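Local coordinates for protein L-rhamnose mutarotase (Formosa agariphila, PDB 6HHN) that catalyses the anomeric conversion of alpha- to beta-L-rhamnose, a step in the breakdown of the green-algal polysaccharide ulvan, at residues Met19-Gly24 with Ile54-Glu59. Sequence-based numbering, arbitrary orientation.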
loop_
_atom_site.group_PDB
_atom_site.type_symbol
_atom_site.label_atom_id
_atom_site.label_comp_id
_atom_site.label_asym_id
_atom_site.label_seq_id
_atom_site.Cartn_x
_atom_site.Cartn_y
_atom_site.Cartn_z
ATOM N N MET A 19 1.000 -8.409 4.607
ATOM C CA MET A 19 0.883 -9.326 5.733
ATOM C C MET A 19 -0.501 -9.950 5.713
ATOM O O MET A 19 -1.360 -9.563 4.917
ATOM C CB MET A 19 1.135 -8.609 7.060
ATOM C CG MET A 19 2.565 -8.102 7.191
ATOM S SD MET A 19 2.872 -7.137 8.665
ATOM C CE MET A 19 1.976 -5.642 8.258
ATOM N N LYS A 20 -0.723 -10.920 6.598
ATOM C CA LYS A 20 -1.953 -11.700 6.611
ATOM C C LYS A 20 -2.509 -11.711 8.028
ATOM O O LYS A 20 -1.806 -12.078 8.971
ATOM C CB LYS A 20 -1.732 -13.140 6.121
ATOM C CG LYS A 20 -1.284 -13.332 4.653
ATOM C CD LYS A 20 -2.323 -12.848 3.647
ATOM C CE LYS A 20 -3.634 -13.607 3.751
ATOM N NZ LYS A 20 -4.576 -13.232 2.644
ATOM N N LEU A 21 -3.752 -11.295 8.175
ATOM C CA LEU A 21 -4.495 -11.383 9.427
ATOM C C LEU A 21 -5.313 -12.666 9.449
ATOM O O LEU A 21 -5.759 -13.168 8.406
ATOM C CB LEU A 21 -5.416 -10.156 9.506
ATOM C CG LEU A 21 -6.152 -9.782 10.786
ATOM C CD1 LEU A 21 -5.176 -9.438 11.890
ATOM C CD2 LEU A 21 -7.088 -8.617 10.522
ATOM N N ASN A 22 -5.520 -13.207 10.632
ATOM C CA ASN A 22 -6.395 -14.360 10.752
ATOM C C ASN A 22 -7.847 -13.924 10.558
ATOM O O ASN A 22 -8.226 -12.800 10.882
ATOM C CB ASN A 22 -6.229 -15.020 12.116
ATOM C CG ASN A 22 -4.870 -15.679 12.293
ATOM O OD1 ASN A 22 -4.132 -15.900 11.335
ATOM N ND2 ASN A 22 -4.550 -16.024 13.527
ATOM N N LYS A 23 -8.662 -14.834 10.028
ATOM C CA LYS A 23 -10.041 -14.497 9.707
ATOM C C LYS A 23 -10.764 -13.944 10.927
ATOM O O LYS A 23 -10.667 -14.498 12.022
ATOM C CB LYS A 23 -10.773 -15.753 9.216
ATOM C CG LYS A 23 -10.110 -16.442 8.036
ATOM C CD LYS A 23 -11.074 -17.386 7.319
ATOM C CE LYS A 23 -10.833 -17.375 5.812
ATOM N NZ LYS A 23 -11.784 -18.263 5.079
ATOM N N GLY A 24 -11.494 -12.846 10.727
ATOM C CA GLY A 24 -12.368 -12.294 11.742
ATOM C C GLY A 24 -11.712 -11.436 12.797
ATOM O O GLY A 24 -12.385 -11.059 13.766
ATOM N N ILE A 54 -0.906 1.179 7.719
ATOM C CA ILE A 54 -1.331 -0.177 7.381
ATOM C C ILE A 54 -2.808 -0.116 6.998
ATOM O O ILE A 54 -3.610 0.497 7.713
ATOM C CB ILE A 54 -1.098 -1.167 8.535
ATOM C CG1 ILE A 54 0.371 -1.164 8.949
ATOM C CG2 ILE A 54 -1.557 -2.579 8.092
ATOM C CD1 ILE A 54 0.660 -1.931 10.230
ATOM N N PHE A 55 -3.143 -0.701 5.836
ATOM C CA PHE A 55 -4.489 -0.747 5.287
ATOM C C PHE A 55 -4.946 -2.199 5.205
ATOM O O PHE A 55 -4.125 -3.115 5.063
ATOM C CB PHE A 55 -4.499 -0.151 3.859
ATOM C CG PHE A 55 -3.947 1.245 3.764
ATOM C CD1 PHE A 55 -2.592 1.456 3.561
ATOM C CD2 PHE A 55 -4.778 2.339 3.873
ATOM C CE1 PHE A 55 -2.077 2.730 3.457
ATOM C CE2 PHE A 55 -4.268 3.632 3.780
ATOM C CZ PHE A 55 -2.915 3.826 3.577
ATOM N N ILE A 56 -6.255 -2.415 5.297
ATOM C CA ILE A 56 -6.811 -3.762 5.256
ATOM C C ILE A 56 -7.723 -3.944 4.048
ATOM O O ILE A 56 -8.462 -3.026 3.657
ATOM C CB ILE A 56 -7.538 -4.095 6.582
ATOM C CG1 ILE A 56 -7.815 -5.600 6.673
ATOM C CG2 ILE A 56 -8.815 -3.269 6.724
ATOM C CD1 ILE A 56 -8.390 -6.013 8.018
ATOM N N ASP A 57 -7.626 -5.136 3.443
ATOM C CA ASP A 57 -8.639 -5.736 2.551
ATOM C C ASP A 57 -9.266 -6.824 3.436
ATOM O O ASP A 57 -8.746 -7.951 3.556
ATOM C CB ASP A 57 -7.976 -6.359 1.356
ATOM C CG ASP A 57 -8.952 -6.891 0.342
ATOM O OD1 ASP A 57 -10.118 -7.191 0.695
ATOM O OD2 ASP A 57 -8.502 -7.052 -0.816
ATOM N N GLU A 58 -10.359 -6.475 4.093
ATOM C CA GLU A 58 -10.895 -7.373 5.107
ATOM C C GLU A 58 -11.384 -8.672 4.480
ATOM O O GLU A 58 -11.220 -9.753 5.066
ATOM C CB GLU A 58 -12.015 -6.701 5.901
ATOM C CG GLU A 58 -12.555 -7.598 7.016
ATOM C CD GLU A 58 -13.568 -6.901 7.886
ATOM O OE1 GLU A 58 -13.930 -7.461 8.947
ATOM O OE2 GLU A 58 -13.994 -5.791 7.505
ATOM N N GLU A 59 -11.971 -8.590 3.281
ATOM C CA GLU A 59 -12.550 -9.777 2.695
ATOM C C GLU A 59 -11.499 -10.793 2.274
ATOM O O GLU A 59 -11.860 -11.943 2.000
ATOM C CB GLU A 59 -13.415 -9.394 1.492
ATOM C CG GLU A 59 -14.739 -8.734 1.830
ATOM C CD GLU A 59 -14.614 -7.373 2.460
ATOM O OE1 GLU A 59 -15.602 -6.942 3.097
ATOM O OE2 GLU A 59 -13.551 -6.734 2.321
#
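The first torsion of L21 swings CG to the far side from the backbone N (chi1 -169°), and that of I56 does so for CG1 (chi1 -166°), after which I56 runs on extended through chi2 at 174°; the two side chains thereby lean together obliquely until L21 CD2 and I56 CD1 meet at 3.8 Å. The CA–CB bond of I56 does not head for the 19-24 segment, so it is the long CG1–CD1 branch that closes the distance. The second meeting is looser, with M19 CE lying 4.4 Å from I54 CD1. No hydrogen bond crosses between the segments and both close pairs are carbon on carbon, so the contact, made by four buried side chains, is apolar; with 114 Å² buried in total it is also small. Topology explains the spacing: 13-20 and 52-57 are not neighbours in the antiparallel sheet of this dimeric alpha/beta-barrel fold, since strand 62-69 pairs with both. L63 on that middle strand touches M19, I54 and I56, while Y29 of helix 26-34 covers L21 and I54. Y29 is a probable substrate-binding residue, as in related mutarotases, so the apolar cluster probably borders the sugar site. On its outer edge, the strand holding I54 and I56 pairs antiparallel with a strand of the second subunit, where I54 packs on F112 and I56 on V111 of that subunit.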